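Local coordinates for probable E3 ubiquitin-protein ligase HERC1 (Homo sapiens, PDB 4QT6) that probably acts as a HECT-type E3 ubiquitin ligase, with the SPRY domain seen here likely serving as a protein-interaction module, at residues A[40-49]-A[148-159]; A[23-31]-A[60-68]. All blocks are in the same frame, centred on the assembly; numbering follows the deposited sequence. Where two conformers were deposited one is given.

Interaction 1 of 2, residues A[40-49]-A[148-159]. With ARF (formamide), chain E; ARF (formamide), chain F.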
loop_
_atom_site.group_PDB
_atom_site.type_symbol
_atom_site.label_atom_id
_atom_site.label_comp_id
_atom_site.label_asym_id
_atom_site.label_seq_id
_atom_site.Cartn_x
_atom_site.Cartn_y
_atom_site.Cartn_z
ATOM N N GLN A 40 -7.213 9.900 5.300
ATOM C CA GLN A 40 -7.879 8.862 4.525
ATOM C C GLN A 40 -7.602 9.092 3.019
ATOM O O GLN A 40 -7.598 10.236 2.552
ATOM C CB GLN A 40 -9.366 8.945 4.833
ATOM C CG GLN A 40 -10.189 7.773 4.381
ATOM C CD GLN A 40 -11.638 7.877 4.831
ATOM O OE1 GLN A 40 -11.940 8.450 5.878
ATOM N NE2 GLN A 40 -12.536 7.360 4.021
ATOM N N TRP A 41 -7.372 8.013 2.281
ATOM C CA TRP A 41 -7.176 8.089 0.835
ATOM C C TRP A 41 -7.549 6.736 0.221
ATOM O O TRP A 41 -7.915 5.794 0.943
ATOM C CB TRP A 41 -5.734 8.486 0.476
ATOM C CG TRP A 41 -4.779 7.379 0.701
ATOM C CD1 TRP A 41 -4.258 6.555 -0.246
ATOM C CD2 TRP A 41 -4.210 6.958 1.954
ATOM N NE1 TRP A 41 -3.429 5.651 0.324
ATOM C CE2 TRP A 41 -3.358 5.882 1.670
ATOM C CE3 TRP A 41 -4.323 7.410 3.278
ATOM C CZ2 TRP A 41 -2.634 5.205 2.652
ATOM C CZ3 TRP A 41 -3.619 6.734 4.270
ATOM C CH2 TRP A 41 -2.775 5.638 3.947
ATOM N N LYS A 42 -7.455 6.629 -1.104
ATOM C CA LYS A 42 -7.718 5.373 -1.775
ATOM C C LYS A 42 -6.598 4.979 -2.720
ATOM O O LYS A 42 -5.902 5.817 -3.255
ATOM C CB LYS A 42 -9.037 5.428 -2.563
ATOM C CG LYS A 42 -10.252 5.655 -1.701
ATOM C CD LYS A 42 -11.515 5.667 -2.518
ATOM C CE LYS A 42 -12.731 5.788 -1.626
ATOM N NZ LYS A 42 -13.941 6.099 -2.429
ATOM N N PHE A 43 -6.397 3.672 -2.850
ATOM C CA PHE A 43 -5.638 3.121 -3.961
ATOM C C PHE A 43 -6.602 2.494 -4.935
ATOM O O PHE A 43 -7.576 1.866 -4.517
ATOM C CB PHE A 43 -4.652 2.070 -3.483
ATOM C CG PHE A 43 -3.468 2.633 -2.739
ATOM C CD1 PHE A 43 -2.563 3.451 -3.393
ATOM C CD2 PHE A 43 -3.223 2.287 -1.437
ATOM C CE1 PHE A 43 -1.458 3.953 -2.734
ATOM C CE2 PHE A 43 -2.099 2.775 -0.774
ATOM C CZ PHE A 43 -1.217 3.576 -1.433
ATOM N N TYR A 44 -6.333 2.671 -6.232
ATOM C CA TYR A 44 -7.136 2.063 -7.281
ATOM C C TYR A 44 -6.202 1.173 -8.095
ATOM O O TYR A 44 -5.120 1.612 -8.531
ATOM C CB TYR A 44 -7.774 3.133 -8.151
ATOM C CG TYR A 44 -8.481 2.563 -9.339
ATOM C CD1 TYR A 44 -9.678 1.878 -9.183
ATOM C CD2 TYR A 44 -7.942 2.684 -10.611
ATOM C CE1 TYR A 44 -10.340 1.341 -10.282
ATOM C CE2 TYR A 44 -8.589 2.138 -11.710
ATOM C CZ TYR A 44 -9.786 1.470 -11.529
ATOM O OH TYR A 44 -10.463 0.941 -12.616
ATOM N N ILE A 45 -6.590 -0.086 -8.260
ATOM C CA ILE A 45 -5.733 -1.054 -8.945
ATOM C C ILE A 45 -5.945 -0.959 -10.467
ATOM O O ILE A 45 -6.940 -1.448 -11.031
ATOM C CB ILE A 45 -5.914 -2.505 -8.438
ATOM C CG1 ILE A 45 -5.920 -2.572 -6.896
ATOM C CG2 ILE A 45 -4.841 -3.399 -9.021
ATOM C CD1 ILE A 45 -4.690 -2.051 -6.207
ATOM N N VAL A 46 -5.007 -0.288 -11.126
ATOM C CA VAL A 46 -5.146 0.003 -12.560
ATOM C C VAL A 46 -4.915 -1.250 -13.407
ATOM O O VAL A 46 -5.648 -1.512 -14.383
ATOM C CB VAL A 46 -4.192 1.136 -12.994
ATOM C CG1 VAL A 46 -4.175 1.280 -14.501
ATOM C CG2 VAL A 46 -4.605 2.474 -12.379
ATOM N N LYS A 47 -3.855 -1.973 -13.089
ATOM C CA LYS A 47 -3.420 -3.124 -13.866
ATOM C C LYS A 47 -2.861 -4.178 -12.917
ATOM O O LYS A 47 -1.972 -3.901 -12.101
ATOM C CB LYS A 47 -2.372 -2.701 -14.902
ATOM C CG LYS A 47 -1.843 -3.822 -15.793
ATOM C CD LYS A 47 -2.940 -4.446 -16.632
ATOM C CE LYS A 47 -2.448 -5.668 -17.416
ATOM N NZ LYS A 47 -2.130 -6.855 -16.560
ATOM N N GLU A 48 -3.400 -5.392 -13.033
ATOM C CA GLU A 48 -2.896 -6.543 -12.315
ATOM C C GLU A 48 -3.139 -7.813 -13.142
ATOM O O GLU A 48 -3.794 -7.757 -14.183
ATOM C CB GLU A 48 -3.567 -6.658 -10.931
ATOM C CG GLU A 48 -2.640 -6.292 -9.762
ATOM C CD GLU A 48 -1.576 -7.345 -9.498
ATOM O OE1 GLU A 48 -0.828 -7.224 -8.495
ATOM O OE2 GLU A 48 -1.470 -8.319 -10.295
ATOM N N ASN A 49 -2.578 -8.918 -12.666
ATOM C CA ASN A 49 -2.879 -10.272 -13.181
ATOM C C ASN A 49 -3.922 -10.900 -12.286
ATOM O O ASN A 49 -3.615 -11.336 -11.179
ATOM C CB ASN A 49 -1.610 -11.109 -13.212
ATOM C CG ASN A 49 -0.542 -10.488 -14.069
ATOM O OD1 ASN A 49 0.499 -10.034 -13.578
ATOM N ND2 ASN A 49 -0.808 -10.421 -15.362
ATOM N N GLY A 148 5.010 -4.554 -14.640
ATOM C CA GLY A 148 3.730 -4.302 -15.299
ATOM C C GLY A 148 2.533 -3.862 -14.499
ATOM O O GLY A 148 1.598 -3.259 -15.053
ATOM N N GLU A 149 2.507 -4.206 -13.219
ATOM C CA GLU A 149 1.361 -3.845 -12.395
ATOM C C GLU A 149 1.320 -2.335 -12.278
ATOM O O GLU A 149 2.361 -1.694 -12.345
ATOM C CB GLU A 149 1.455 -4.424 -10.991
ATOM C CG GLU A 149 1.464 -5.943 -10.870
ATOM C CD GLU A 149 2.849 -6.538 -10.942
ATOM O OE1 GLU A 149 3.814 -5.826 -11.261
ATOM O OE2 GLU A 149 2.976 -7.744 -10.682
ATOM N N LYS A 150 0.124 -1.781 -12.085
ATOM C CA LYS A 150 -0.053 -0.333 -11.930
ATOM C C LYS A 150 -1.084 -0.009 -10.863
ATOM O O LYS A 150 -2.168 -0.598 -10.841
ATOM C CB LYS A 150 -0.490 0.331 -13.248
ATOM C CG LYS A 150 0.498 0.213 -14.385
ATOM C CD LYS A 150 0.018 1.058 -15.553
ATOM C CE LYS A 150 0.903 0.822 -16.774
ATOM N NZ LYS A 150 0.884 1.940 -17.752
ATOM N N VAL A 151 -0.743 0.915 -9.970
ATOM C CA VAL A 151 -1.657 1.356 -8.898
ATOM C C VAL A 151 -1.736 2.872 -8.899
ATOM O O VAL A 151 -0.705 3.557 -8.932
ATOM C CB VAL A 151 -1.164 0.859 -7.511
ATOM C CG1 VAL A 151 -2.086 1.310 -6.375
ATOM C CG2 VAL A 151 -1.034 -0.659 -7.505
ATOM N N LYS A 152 -2.954 3.394 -8.811
ATOM C CA LYS A 152 -3.197 4.815 -8.724
ATOM C C LYS A 152 -3.481 5.225 -7.280
ATOM O O LYS A 152 -4.255 4.556 -6.588
ATOM C CB LYS A 152 -4.398 5.175 -9.602
ATOM C CG LYS A 152 -4.761 6.646 -9.608
ATOM C CD LYS A 152 -5.828 6.957 -10.639
ATOM C CE LYS A 152 -6.208 8.424 -10.579
ATOM N NZ LYS A 152 -7.027 8.874 -11.738
ATOM N N ILE A 153 -2.892 6.339 -6.856
ATOM C CA ILE A 153 -3.250 6.922 -5.575
ATOM C C ILE A 153 -4.298 8.024 -5.796
ATOM O O ILE A 153 -4.147 8.853 -6.695
ATOM C CB ILE A 153 -1.985 7.389 -4.785
ATOM C CG1 ILE A 153 -2.348 7.693 -3.322
ATOM C CG2 ILE A 153 -1.290 8.554 -5.457
ATOM C CD1 ILE A 153 -1.133 7.921 -2.429
ATOM N N CYS A 154 -5.335 8.026 -4.967
ATOM C CA CYS A 154 -6.559 8.812 -5.130
ATOM C C CYS A 154 -7.003 9.477 -3.859
ATOM O O CYS A 154 -6.784 8.954 -2.770
ATOM C CB CYS A 154 -7.731 7.879 -5.437
ATOM S SG CYS A 154 -7.549 6.867 -6.882
ATOM N N ASP A 155 -7.696 10.595 -4.010
ATOM C CA ASP A 155 -8.339 11.260 -2.886
ATOM C C ASP A 155 -9.517 10.424 -2.390
ATOM O O ASP A 155 -10.037 9.538 -3.093
ATOM C CB ASP A 155 -8.801 12.663 -3.273
ATOM C CG ASP A 155 -10.103 12.655 -4.057
ATOM O OD1 ASP A 155 -11.189 12.665 -3.426
ATOM O OD2 ASP A 155 -10.037 12.644 -5.301
HETATM N N MSE A 156 -9.961 10.688 -1.169
HETATM C CA MSE A 156 -10.932 9.801 -0.533
HETATM C C MSE A 156 -12.320 9.876 -1.141
HETATM O O MSE A 156 -13.147 9.002 -0.864
HETATM C CB MSE A 156 -10.945 10.107 0.971
HETATM C CG MSE A 156 -11.904 11.238 1.291
HETATM SE SE MSE A 156 -12.096 11.438 3.255
HETATM C CE MSE A 156 -13.922 10.784 3.554
ATOM N N GLN A 157 -12.601 10.886 -1.963
ATOM C CA GLN A 157 -13.902 10.992 -2.623
ATOM C C GLN A 157 -13.917 10.505 -4.073
ATOM O O GLN A 157 -14.955 10.553 -4.753
ATOM C CB GLN A 157 -14.354 12.417 -2.549
ATOM C CG GLN A 157 -14.492 12.858 -1.110
ATOM C CD GLN A 157 -15.362 14.065 -0.989
ATOM O OE1 GLN A 157 -16.542 13.925 -0.693
ATOM N NE2 GLN A 157 -14.801 15.268 -1.270
HETATM N N MSE A 158 -12.764 10.046 -4.545
HETATM C CA MSE A 158 -12.694 9.362 -5.831
HETATM C C MSE A 158 -13.426 8.045 -5.723
HETATM O O MSE A 158 -13.328 7.330 -4.718
HETATM C CB MSE A 158 -11.226 9.156 -6.189
HETATM C CG MSE A 158 -11.060 8.704 -7.631
HETATM SE SE MSE A 158 -9.364 9.433 -8.304
HETATM C CE MSE A 158 -10.037 11.304 -8.359
ATOM N N ARG A 159 -14.175 7.688 -6.765
ATOM C CA ARG A 159 -14.911 6.429 -6.773
ATOM C C ARG A 159 -15.238 6.005 -8.211
ATOM O O ARG A 159 -14.949 6.754 -9.138
ATOM C CB ARG A 159 -16.215 6.566 -5.965
ATOM C CG ARG A 159 -17.206 7.550 -6.580
ATOM C CD ARG A 159 -18.484 7.686 -5.757
ATOM N NE ARG A 159 -19.294 6.472 -5.812
ATOM C CZ ARG A 159 -20.454 6.292 -5.172
ATOM N NH1 ARG A 159 -20.974 7.252 -4.406
ATOM N NH2 ARG A 159 -21.105 5.136 -5.299
ATOM O OXT ARG A 159 -15.797 4.923 -8.454
HETATM N N ARF E . -14.790 3.668 -11.054
HETATM C C ARF E . -13.554 3.980 -11.469
HETATM O O ARF E . -13.170 5.114 -11.307
HETATM N N ARF F . -1.325 11.147 -0.620
HETATM C C ARF F . -1.609 11.325 -1.922
HETATM O O ARF F . -0.684 11.407 -2.725
HETATM O O HOH W 1 -7.492 11.701 0.196
HETATM O O HOH W 2 1.048 -9.638 -10.836
#

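Interaction 2 of 2, residues A[23-31]-A[60-68]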
loop_
_atom_site.group_PDB
_atom_site.type_symbol
_atom_site.label_atom_id
_atom_site.label_comp_id
_atom_site.label_asym_id
_atom_site.label_seq_id
_atom_site.Cartn_x
_atom_site.Cartn_y
_atom_site.Cartn_z
ATOM N N GLY A 23 13.964 -4.658 -12.664
ATOM C CA GLY A 23 14.862 -4.803 -11.534
ATOM C C GLY A 23 14.378 -5.754 -10.461
ATOM O O GLY A 23 15.079 -5.950 -9.464
ATOM N N GLY A 24 13.199 -6.350 -10.667
ATOM C CA GLY A 24 12.620 -7.328 -9.734
ATOM C C GLY A 24 11.625 -6.676 -8.784
ATOM O O GLY A 24 10.925 -5.738 -9.151
ATOM N N LYS A 25 11.572 -7.173 -7.558
ATOM C CA LYS A 25 10.609 -6.662 -6.575
ATOM C C LYS A 25 10.881 -5.188 -6.279
ATOM O O LYS A 25 12.016 -4.704 -6.372
ATOM C CB LYS A 25 10.670 -7.485 -5.295
ATOM C CG LYS A 25 10.345 -8.959 -5.498
ATOM C CD LYS A 25 10.280 -9.656 -4.160
ATOM C CE LYS A 25 10.234 -11.165 -4.277
ATOM N NZ LYS A 25 10.111 -11.733 -2.909
ATOM N N GLY A 26 9.834 -4.445 -5.906
ATOM C CA GLY A 26 10.015 -3.006 -5.753
ATOM C C GLY A 26 8.941 -2.344 -4.916
ATOM O O GLY A 26 8.014 -3.012 -4.462
ATOM N N TYR A 27 9.069 -1.027 -4.749
ATOM C CA TYR A 27 8.098 -0.244 -3.976
ATOM C C TYR A 27 8.092 1.198 -4.441
ATOM O O TYR A 27 9.010 1.671 -5.113
ATOM C CB TYR A 27 8.416 -0.286 -2.473
ATOM C CG TYR A 27 9.731 0.360 -2.124
ATOM C CD1 TYR A 27 9.840 1.734 -1.998
ATOM C CD2 TYR A 27 10.875 -0.395 -1.985
ATOM C CE1 TYR A 27 11.053 2.336 -1.747
ATOM C CE2 TYR A 27 12.079 0.190 -1.693
ATOM C CZ TYR A 27 12.174 1.550 -1.593
ATOM O OH TYR A 27 13.379 2.149 -1.304
ATOM N N GLY A 28 7.049 1.895 -4.032
ATOM C CA GLY A 28 7.016 3.337 -4.145
ATOM C C GLY A 28 6.147 3.960 -3.067
ATOM O O GLY A 28 5.080 3.449 -2.746
ATOM N N LEU A 29 6.645 5.062 -2.531
ATOM C CA LEU A 29 5.951 5.879 -1.542
ATOM C C LEU A 29 5.403 7.165 -2.130
ATOM O O LEU A 29 5.960 7.726 -3.086
ATOM C CB LEU A 29 6.881 6.251 -0.381
ATOM C CG LEU A 29 7.099 5.187 0.708
ATOM C CD1 LEU A 29 7.660 3.867 0.186
ATOM C CD2 LEU A 29 8.018 5.789 1.760
ATOM N N ALA A 30 4.352 7.660 -1.489
ATOM C CA ALA A 30 3.779 8.945 -1.835
ATOM C C ALA A 30 4.729 10.079 -1.477
ATOM O O ALA A 30 5.630 9.940 -0.637
ATOM C CB ALA A 30 2.452 9.134 -1.147
ATOM N N SER A 31 4.471 11.242 -2.059
ATOM C CA SER A 31 5.288 12.404 -1.793
ATOM C C SER A 31 5.225 12.911 -0.361
ATOM O O SER A 31 6.275 13.238 0.263
ATOM C CB SER A 31 4.873 13.526 -2.759
ATOM O OG SER A 31 5.102 13.149 -4.098
ATOM N N SER A 60 4.332 3.128 4.794
ATOM C CA SER A 60 5.751 2.860 5.014
ATOM C C SER A 60 6.446 4.005 5.724
ATOM O O SER A 60 6.139 5.193 5.511
ATOM C CB SER A 60 6.463 2.637 3.687
ATOM O OG SER A 60 7.811 2.234 3.885
ATOM N N ARG A 61 7.446 3.623 6.515
ATOM C CA ARG A 61 8.488 4.535 6.953
ATOM C C ARG A 61 9.400 4.905 5.809
ATOM O O ARG A 61 9.480 4.190 4.798
ATOM C CB ARG A 61 9.355 3.847 8.010
ATOM C CG ARG A 61 8.638 3.581 9.298
ATOM C CD ARG A 61 9.591 2.885 10.255
ATOM N NE ARG A 61 9.075 2.956 11.619
ATOM C CZ ARG A 61 8.453 1.981 12.270
ATOM N NH1 ARG A 61 8.246 0.770 11.750
ATOM N NH2 ARG A 61 8.063 2.222 13.504
ATOM N N TRP A 62 10.137 5.999 5.985
ATOM C CA TRP A 62 11.212 6.362 5.076
ATOM C C TRP A 62 12.430 6.761 5.913
ATOM O O TRP A 62 12.272 7.558 6.837
ATOM C CB TRP A 62 10.786 7.519 4.196
ATOM C CG TRP A 62 11.830 7.880 3.193
ATOM C CD1 TRP A 62 12.605 8.998 3.184
ATOM C CD2 TRP A 62 12.209 7.113 2.047
ATOM N NE1 TRP A 62 13.458 8.968 2.105
ATOM C CE2 TRP A 62 13.229 7.824 1.392
ATOM C CE3 TRP A 62 11.783 5.901 1.516
ATOM C CZ2 TRP A 62 13.830 7.356 0.233
ATOM C CZ3 TRP A 62 12.377 5.438 0.368
ATOM C CH2 TRP A 62 13.378 6.170 -0.267
ATOM N N PRO A 63 13.632 6.241 5.619
ATOM C CA PRO A 63 13.953 5.324 4.526
ATOM C C PRO A 63 13.453 3.893 4.710
ATOM O O PRO A 63 13.066 3.499 5.801
ATOM C CB PRO A 63 15.495 5.325 4.527
ATOM C CG PRO A 63 15.849 5.614 5.935
ATOM C CD PRO A 63 14.833 6.624 6.385
ATOM N N VAL A 64 13.417 3.157 3.610
ATOM C CA VAL A 64 13.042 1.755 3.587
ATOM C C VAL A 64 14.327 0.928 3.652
ATOM O O VAL A 64 15.241 1.114 2.831
ATOM C CB VAL A 64 12.273 1.429 2.289
ATOM C CG1 VAL A 64 12.098 -0.073 2.086
ATOM C CG2 VAL A 64 10.916 2.123 2.326
ATOM N N HIS A 65 14.405 0.037 4.636
ATOM C CA HIS A 65 15.513 -0.929 4.718
ATOM C C HIS A 65 15.100 -2.351 4.362
ATOM O O HIS A 65 15.925 -3.133 3.887
ATOM C CB HIS A 65 16.101 -0.907 6.124
ATOM C CG HIS A 65 16.705 0.411 6.489
ATOM N ND1 HIS A 65 16.206 1.205 7.495
ATOM C CD2 HIS A 65 17.745 1.091 5.954
ATOM C CE1 HIS A 65 16.918 2.315 7.575
ATOM N NE2 HIS A 65 17.860 2.267 6.653
ATOM N N ASP A 66 13.843 -2.695 4.618
ATOM C CA ASP A 66 13.302 -4.000 4.328
ATOM C C ASP A 66 11.954 -3.773 3.674
ATOM O O ASP A 66 11.095 -3.118 4.271
ATOM C CB ASP A 66 13.137 -4.787 5.638
ATOM C CG ASP A 66 12.616 -6.196 5.428
ATOM O OD1 ASP A 66 12.251 -6.572 4.295
ATOM O OD2 ASP A 66 12.519 -6.945 6.428
ATOM N N PHE A 67 11.796 -4.221 2.425
ATOM C CA PHE A 67 10.496 -4.187 1.757
ATOM C C PHE A 67 9.953 -5.553 1.376
ATOM O O PHE A 67 9.036 -5.644 0.598
ATOM C CB PHE A 67 10.496 -3.214 0.547
ATOM C CG PHE A 67 11.383 -3.618 -0.616
ATOM C CD1 PHE A 67 12.700 -3.220 -0.670
ATOM C CD2 PHE A 67 10.843 -4.266 -1.712
ATOM C CE1 PHE A 67 13.497 -3.545 -1.771
ATOM C CE2 PHE A 67 11.625 -4.600 -2.808
ATOM C CZ PHE A 67 12.951 -4.234 -2.838
ATOM N N ASN A 68 10.507 -6.622 1.969
ATOM C CA ASN A 68 9.956 -7.968 1.839
ATOM C C ASN A 68 8.708 -8.020 2.696
ATOM O O ASN A 68 8.788 -7.855 3.921
ATOM C CB ASN A 68 10.987 -8.980 2.358
ATOM C CG ASN A 68 10.526 -10.421 2.290
ATOM O OD1 ASN A 68 9.395 -10.743 1.926
ATOM N ND2 ASN A 68 11.438 -11.323 2.655
HETATM O O HOH W 3 8.463 -9.691 -0.890
#

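Interaction 1 of 2, residues A[40-49]-A[148-159]
K42 and C154 sit opposite each other as a hydrogen-bonded antiparallel pair, and the lysine side chain reaches across to the C-terminal turn. Its CB packs against C154 CB at 4.0 Å. With CG anti to the carbonyl carbon (chi1 -62°) and the rest of the chain extended, the side chain runs along residues 155-158: CG passes D155 O, CD lies by M158 O, and CE touches M156 O at 3.3 Å. At the tip, NZ donates to M158 O over 2.7 Å, almost in line with the carbonyl bond. The accepting carbonyl belongs to the last residue of a type I turn, D155 to M158.

The two strands, 40-47 and 150-154, are central neighbours in one sheet of the SPRY beta-sandwich. F43 pairs with I153 and I45 with V151 on the face that looks into the sandwich, toward strands 55-60 and 137-142. There F43 CD1 meets V151 CG1 at 3.7 Å and F43 CE1 meets I153 CG1, while W41 CD1 lies 3.8 Å from the same I153 CG1. W41 NE1 lies above one face of the F43 ring, toward its rim. On the opposite side of the sheet, shared with K42 and K152, Y44 CB rests on C154 SG at 4.0 Å.

Between I45 and K47 the register slips by one in a classic bulge: K150 O takes K47 N in a good bond (163° at the hydrogen) and V46 N in a weak one. Beyond it, E48 OE1 comes within 3.5 Å of E149 CG. The carboxylate planes of E48 and E149 are 72° apart, and these like charges are each met by donors: E48 by T55 and G54, E149 by S144 and H20.

Interaction 2 of 2, residues A[23-31]-A[60-68]
The loop that follows strand 55-60 in the SPRY sandwich folds back over strand 26-30, and Y27, reaching from that strand, is the side chain it closes around. A chi1 of 64° tucks the tyrosine CG between backbone N and carbonyl carbon and stands the ring up among F67, V64 and W62. F67 gives it a T-shaped contact: the edge of Y27 points at the F67 face, with centroids 5.0 Å apart and planes at 64°. The nearest atoms are Y27 CD2 and F67 CG, at 3.5 Å. V64, reaching from the loop to meet the oncoming tyrosine, lays a methyl on its face, a CH-pi contact with V64 CG1 4.2 Å from the Y27 ring centroid. At the far end Y27 OH lies at the edge of the W62 indole, 3.8 Å from W62 CZ3.

Two residues along, L29 fills the next position on the same side of the strand. Its two methyls divide the work: CD1 packs on S60 CB at 3.9 Å, and CD2 touches W62 CE3 at 3.8 Å while also lying close to R61 O. That carbonyl is occupied by S60 OG, which donates to it in the carbonyl plane.

At the other end of the strand the F67 ring turns an edge to K25 O, 3.6 Å from F67 CE2. No direct hydrogen bond joins the two segments; a water bridges K25 NZ and N68 OD1, weakly on the lysine side.

Strand 26-30 lies between strands 2-8 and 137-142, and W62, V64 and F67 cover its side that carries Y27 and L29. M75 of strand 75-79, Y137 of strand 137-142 and K6 of strand 2-8 border the contact.

In the fold
Interactions 1 and 2 lie in the two different sheets of the sandwich, their centres about 17 Å apart. Interaction 1 joins neighbouring strands within the sheet that holds 38-47 and 150-154; interaction 2 packs a loop onto a strand of the other sheet. Strands 26-30 and 38-47 are consecutive in the chain, so the path crosses from one sheet to the other between them. The two contacts meet where I153 CD1 packs 4.0 Å from A30 CB. That same I153 CD1 touches a bound formamide, 3.5 Å from its carbon, in a small pocket completed by G1 and Y39, which both hydrogen-bond the ligand.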